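Local coordinates for segregation and condensation protein A (Bacillus subtilis, PDB 5H66) that probably serves as the kleisin subunit of the bacterial SMC condensin complex, which takes part in chromosome condensation and segregation, at residues C[21-33]-C[58-72]. Sequence-based numbering, arbitrary orientation.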
loop_
_atom_site.group_PDB
_atom_site.type_symbol
_atom_site.label_atom_id
_atom_site.label_comp_id
_atom_site.label_asym_id
_atom_site.label_seq_id
_atom_site.Cartn_x
_atom_site.Cartn_y
_atom_site.Cartn_z
ATOM N N LEU C 21 -23.145 31.043 -0.383
ATOM C CA LEU C 21 -22.282 31.817 0.500
ATOM C C LEU C 21 -22.565 33.307 0.397
ATOM O O LEU C 21 -22.442 34.028 1.395
ATOM C CB LEU C 21 -20.814 31.548 0.173
ATOM C CG LEU C 21 -20.137 30.442 0.980
ATOM C CD1 LEU C 21 -18.981 29.867 0.188
ATOM C CD2 LEU C 21 -19.666 30.971 2.322
ATOM N N LYS C 22 -22.937 33.783 -0.795
ATOM C CA LYS C 22 -23.223 35.201 -0.989
ATOM C C LYS C 22 -24.597 35.574 -0.442
ATOM O O LYS C 22 -24.766 36.661 0.124
ATOM C CB LYS C 22 -23.126 35.555 -2.474
ATOM C CG LYS C 22 -21.721 35.461 -3.041
ATOM C CD LYS C 22 -21.709 35.732 -4.536
ATOM C CE LYS C 22 -20.295 35.673 -5.092
ATOM N NZ LYS C 22 -20.272 35.805 -6.575
ATOM N N SER C 23 -25.585 34.691 -0.612
ATOM C CA SER C 23 -26.912 34.926 -0.049
ATOM C C SER C 23 -26.831 35.128 1.459
ATOM O O SER C 23 -27.277 36.151 1.990
ATOM C CB SER C 23 -27.841 33.760 -0.398
ATOM O OG SER C 23 -29.168 34.010 0.033
ATOM N N ARG C 24 -26.256 34.160 2.169
ATOM C CA ARG C 24 -25.925 34.371 3.567
ATOM C C ARG C 24 -24.815 35.412 3.685
ATOM O O ARG C 24 -24.114 35.727 2.718
ATOM C CB ARG C 24 -25.498 33.058 4.227
ATOM C CG ARG C 24 -26.641 32.086 4.477
ATOM C CD ARG C 24 -27.292 32.335 5.827
ATOM N NE ARG C 24 -26.942 31.306 6.802
ATOM C CZ ARG C 24 -27.731 30.290 7.134
ATOM N NH1 ARG C 24 -28.924 30.161 6.567
ATOM N NH2 ARG C 24 -27.331 29.400 8.033
ATOM N N GLY C 25 -24.663 35.957 4.885
ATOM C CA GLY C 25 -23.705 37.026 5.082
ATOM C C GLY C 25 -22.400 36.574 5.702
ATOM O O GLY C 25 -21.346 37.163 5.443
ATOM N N THR C 26 -22.457 35.526 6.524
ATOM C CA THR C 26 -21.288 35.098 7.281
ATOM C C THR C 26 -21.050 33.596 7.175
ATOM O O THR C 26 -21.075 33.021 6.081
ATOM C CB THR C 26 -21.439 35.485 8.758
ATOM O OG1 THR C 26 -22.598 34.842 9.306
ATOM C CG2 THR C 26 -21.575 36.996 8.916
ATOM N N ARG C 27 -20.812 32.965 8.327
ATOM C CA ARG C 27 -20.554 31.535 8.455
ATOM C C ARG C 27 -21.651 30.673 7.844
ATOM O O ARG C 27 -22.765 31.147 7.595
ATOM C CB ARG C 27 -20.414 31.169 9.933
ATOM C CG ARG C 27 -19.012 30.905 10.428
ATOM C CD ARG C 27 -19.087 30.460 11.876
ATOM N NE ARG C 27 -17.792 30.066 12.419
ATOM C CZ ARG C 27 -17.639 29.404 13.561
ATOM N NH1 ARG C 27 -18.704 29.059 14.277
ATOM N NH2 ARG C 27 -16.426 29.081 13.989
ATOM N N ILE C 28 -21.334 29.402 7.616
ATOM C CA ILE C 28 -22.327 28.365 7.351
ATOM C C ILE C 28 -21.765 27.045 7.856
ATOM O O ILE C 28 -20.618 26.694 7.561
ATOM C CB ILE C 28 -22.699 28.251 5.859
ATOM C CG1 ILE C 28 -21.485 28.537 4.977
ATOM C CG2 ILE C 28 -23.877 29.153 5.514
ATOM C CD1 ILE C 28 -21.740 28.324 3.505
ATOM N N ASN C 29 -22.565 26.321 8.634
ATOM C CA ASN C 29 -22.221 24.949 8.974
ATOM C C ASN C 29 -22.326 24.082 7.726
ATOM O O ASN C 29 -23.245 24.242 6.918
ATOM C CB ASN C 29 -23.147 24.430 10.073
ATOM C CG ASN C 29 -22.741 23.063 10.590
ATOM O OD1 ASN C 29 -22.833 22.060 9.880
ATOM N ND2 ASN C 29 -22.292 23.016 11.839
ATOM N N PHE C 30 -21.363 23.170 7.563
ATOM C CA PHE C 30 -21.349 22.305 6.385
ATOM C C PHE C 30 -22.654 21.529 6.252
ATOM O O PHE C 30 -23.221 21.434 5.158
ATOM C CB PHE C 30 -20.154 21.349 6.458
ATOM C CG PHE C 30 -20.081 20.371 5.315
ATOM C CD1 PHE C 30 -19.470 20.722 4.121
ATOM C CD2 PHE C 30 -20.610 19.095 5.441
ATOM C CE1 PHE C 30 -19.396 19.825 3.072
ATOM C CE2 PHE C 30 -20.543 18.194 4.393
ATOM C CZ PHE C 30 -19.932 18.560 3.207
ATOM N N MET C 31 -23.153 20.980 7.362
ATOM C CA MET C 31 -24.396 20.220 7.333
ATOM C C MET C 31 -25.588 21.082 6.938
ATOM O O MET C 31 -26.621 20.545 6.524
ATOM C CB MET C 31 -24.640 19.571 8.695
ATOM C CG MET C 31 -23.523 18.645 9.157
ATOM S SD MET C 31 -23.151 17.322 7.985
ATOM C CE MET C 31 -24.593 16.283 8.199
ATOM N N ASP C 32 -25.468 22.405 7.058
ATOM C CA ASP C 32 -26.545 23.317 6.699
ATOM C C ASP C 32 -26.413 23.875 5.290
ATOM O O ASP C 32 -27.390 24.424 4.769
ATOM C CB ASP C 32 -26.610 24.480 7.698
ATOM C CG ASP C 32 -27.096 24.042 9.065
ATOM O OD1 ASP C 32 -28.010 23.192 9.123
ATOM O OD2 ASP C 32 -26.563 24.548 10.079
ATOM N N LEU C 33 -25.232 23.745 4.673
ATOM C CA LEU C 33 -25.028 24.192 3.296
ATOM C C LEU C 33 -26.139 23.715 2.374
ATOM O O LEU C 33 -26.506 24.415 1.422
ATOM C CB LEU C 33 -23.678 23.691 2.785
ATOM C CG LEU C 33 -22.631 24.740 2.427
ATOM C CD1 LEU C 33 -21.385 24.055 1.901
ATOM C CD2 LEU C 33 -23.193 25.703 1.396
ATOM N N VAL C 58 -12.855 29.921 -0.402
ATOM C CA VAL C 58 -13.601 29.600 0.808
ATOM C C VAL C 58 -12.616 29.425 1.955
ATOM O O VAL C 58 -11.518 28.893 1.765
ATOM C CB VAL C 58 -14.460 28.331 0.612
ATOM C CG1 VAL C 58 -14.933 27.780 1.943
ATOM C CG2 VAL C 58 -15.647 28.623 -0.295
ATOM N N LEU C 59 -12.998 29.894 3.143
ATOM C CA LEU C 59 -12.245 29.647 4.365
ATOM C C LEU C 59 -12.962 28.586 5.189
ATOM O O LEU C 59 -14.186 28.626 5.348
ATOM C CB LEU C 59 -12.075 30.931 5.186
ATOM C CG LEU C 59 -11.907 30.829 6.709
ATOM C CD1 LEU C 59 -10.607 30.123 7.106
ATOM C CD2 LEU C 59 -11.975 32.211 7.348
ATOM N N ILE C 60 -12.187 27.640 5.716
ATOM C CA ILE C 60 -12.712 26.493 6.446
ATOM C C ILE C 60 -12.131 26.490 7.850
ATOM O O ILE C 60 -10.955 26.818 8.045
ATOM C CB ILE C 60 -12.382 25.176 5.713
ATOM C CG1 ILE C 60 -13.113 25.143 4.377
ATOM C CG2 ILE C 60 -12.751 23.963 6.561
ATOM C CD1 ILE C 60 -14.588 25.067 4.519
ATOM N N GLU C 61 -12.959 26.122 8.827
ATOM C CA GLU C 61 -12.517 25.938 10.202
ATOM C C GLU C 61 -13.110 24.647 10.744
ATOM O O GLU C 61 -14.311 24.400 10.592
ATOM C CB GLU C 61 -12.928 27.121 11.087
ATOM C CG GLU C 61 -12.317 28.451 10.673
ATOM C CD GLU C 61 -12.451 29.516 11.746
ATOM O OE1 GLU C 61 -13.573 30.039 11.931
ATOM O OE2 GLU C 61 -11.433 29.826 12.403
ATOM N N GLN C 62 -12.264 23.827 11.365
ATOM C CA GLN C 62 -12.701 22.602 12.024
ATOM C C GLN C 62 -11.784 22.354 13.209
ATOM O O GLN C 62 -10.558 22.390 13.061
ATOM C CB GLN C 62 -12.683 21.406 11.062
ATOM C CG GLN C 62 -13.498 20.215 11.543
ATOM C CD GLN C 62 -13.421 19.017 10.607
ATOM O OE1 GLN C 62 -12.552 18.945 9.736
ATOM N NE2 GLN C 62 -14.339 18.069 10.783
ATOM N N GLU C 63 -12.377 22.109 14.380
ATOM C CA GLU C 63 -11.596 22.023 15.611
ATOM C C GLU C 63 -10.885 20.679 15.736
ATOM O O GLU C 63 -9.667 20.631 15.946
ATOM C CB GLU C 63 -12.496 22.274 16.822
ATOM C CG GLU C 63 -11.775 22.911 18.007
ATOM C CD GLU C 63 -12.719 23.292 19.138
ATOM O OE1 GLU C 63 -13.407 24.331 19.019
ATOM O OE2 GLU C 63 -12.771 22.552 20.145
ATOM N N HIS C 64 -11.627 19.581 15.628
ATOM C CA HIS C 64 -11.060 18.242 15.680
ATOM C C HIS C 64 -11.622 17.413 14.534
ATOM O O HIS C 64 -12.528 17.841 13.814
ATOM C CB HIS C 64 -11.353 17.552 17.019
ATOM C CG HIS C 64 -11.501 18.501 18.165
ATOM N ND1 HIS C 64 -12.684 18.650 18.859
ATOM C CD2 HIS C 64 -10.618 19.352 18.738
ATOM C CE1 HIS C 64 -12.521 19.553 19.810
ATOM N NE2 HIS C 64 -11.278 19.996 19.757
ATOM N N ASN C 65 -11.069 16.213 14.372
ATOM C CA ASN C 65 -11.608 15.282 13.392
ATOM C C ASN C 65 -13.077 15.026 13.684
ATOM O O ASN C 65 -13.456 14.763 14.830
ATOM C CB ASN C 65 -10.827 13.965 13.411
ATOM C CG ASN C 65 -9.383 14.133 12.977
ATOM O OD1 ASN C 65 -9.082 14.924 12.093
ATOM N ND2 ASN C 65 -8.485 13.375 13.596
ATOM N N PHE C 66 -13.905 15.137 12.643
ATOM C CA PHE C 66 -15.338 14.854 12.662
ATOM C C PHE C 66 -16.137 15.859 13.480
ATOM O O PHE C 66 -17.332 15.639 13.723
ATOM C CB PHE C 66 -15.628 13.434 13.159
ATOM C CG PHE C 66 -14.800 12.380 12.484
ATOM C CD1 PHE C 66 -14.684 12.353 11.101
ATOM C CD2 PHE C 66 -14.132 11.421 13.228
ATOM C CE1 PHE C 66 -13.919 11.385 10.474
ATOM C CE2 PHE C 66 -13.366 10.449 12.608
ATOM C CZ PHE C 66 -13.261 10.431 11.229
ATOM N N SER C 67 -15.517 16.950 13.921
ATOM C CA SER C 67 -16.278 18.051 14.483
ATOM C C SER C 67 -16.946 18.837 13.355
ATOM O O SER C 67 -16.653 18.648 12.172
ATOM C CB SER C 67 -15.379 18.955 15.328
ATOM O OG SER C 67 -14.525 19.743 14.517
ATOM N N ASP C 68 -17.862 19.725 13.731
ATOM C CA ASP C 68 -18.578 20.508 12.735
ATOM C C ASP C 68 -17.610 21.376 11.935
ATOM O O ASP C 68 -16.578 21.828 12.439
ATOM C CB ASP C 68 -19.648 21.370 13.406
ATOM C CG ASP C 68 -20.894 20.573 13.769
ATOM O OD1 ASP C 68 -20.844 19.772 14.730
ATOM O OD2 ASP C 68 -21.926 20.739 13.086
ATOM N N ILE C 69 -17.946 21.588 10.665
ATOM C CA ILE C 69 -17.116 22.336 9.727
ATOM C C ILE C 69 -17.849 23.619 9.363
ATOM O O ILE C 69 -19.020 23.579 8.962
ATOM C CB ILE C 69 -16.803 21.510 8.467
ATOM C CG1 ILE C 69 -16.077 20.214 8.839
ATOM C CG2 ILE C 69 -15.982 22.329 7.477
ATOM C CD1 ILE C 69 -16.350 19.068 7.897
ATOM N N TYR C 70 -17.164 24.752 9.496
ATOM C CA TYR C 70 -17.749 26.058 9.224
ATOM C C TYR C 70 -17.105 26.657 7.982
ATOM O O TYR C 70 -15.876 26.648 7.844
ATOM C CB TYR C 70 -17.598 26.984 10.434
ATOM C CG TYR C 70 -18.305 26.440 11.660
ATOM C CD1 TYR C 70 -19.694 26.392 11.719
ATOM C CD2 TYR C 70 -17.587 25.942 12.740
ATOM C CE1 TYR C 70 -20.348 25.880 12.827
ATOM C CE2 TYR C 70 -18.233 25.428 13.853
ATOM C CZ TYR C 70 -19.613 25.398 13.891
ATOM O OH TYR C 70 -20.256 24.885 14.996
ATOM N N ILE C 71 -17.942 27.167 7.082
ATOM C CA ILE C 71 -17.534 27.633 5.763
ATOM C C ILE C 71 -17.739 29.140 5.690
ATOM O O ILE C 71 -18.766 29.660 6.143
ATOM C CB ILE C 71 -18.338 26.911 4.662
ATOM C CG1 ILE C 71 -17.949 25.433 4.589
ATOM C CG2 ILE C 71 -18.157 27.585 3.314
ATOM C CD1 ILE C 71 -19.097 24.481 4.763
ATOM N N THR C 72 -16.762 29.841 5.116
ATOM C CA THR C 72 -16.847 31.284 4.939
ATOM C C THR C 72 -16.223 31.669 3.606
ATOM O O THR C 72 -15.152 31.171 3.247
ATOM C CB THR C 72 -16.146 32.033 6.086
ATOM O OG1 THR C 72 -16.819 31.758 7.322
ATOM C CG2 THR C 72 -16.154 33.536 5.839
#
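Leu21, in the last turn of helix 11-23, sets CD1 3.6 Å from CG2 of Val58 and CD2 against CG2 of Ile71. On an extended chain, the guanidinium of Arg27 lies flat on one face of the Tyr70 ring, planes 6° apart, with NH1 over the ring centre. Arg27 CZ is 3.8 Å from the Tyr70 ring centroid, a cation-pi contact over the face. At the guanidinium edge, Arg27 NH2 forms a long salt bridge with OE1 of Glu61, 3.6 Å. With an alanine in place of Tyr70, the guanidinium would probably lose its flat support and be free to turn. Ile28 O accepts from Ile71 N at 2.8 Å. The first torsion of Asn29 (chi1 -173°) puts CG opposite the backbone N and brings the amide to Asp68. Asn29 ND2 gives a nearly straight bond, 2.6 Å, to Asp68 OD2 on its anti side, 22° out of the carboxylate plane, while Asn29 OD1 closes an Asx turn with Met31 N. Phe30 N donates to Ile69 O, and its ring edge meets CD1 of Ile71, which also touches Leu33. The short, weakly bonded strand 28-29 runs antiparallel to 69-73, on the edge away from 58-62, with Phe30 packed on helix 39-54 and Leu33 on helix 11-23, consistent with a winged-helix domain.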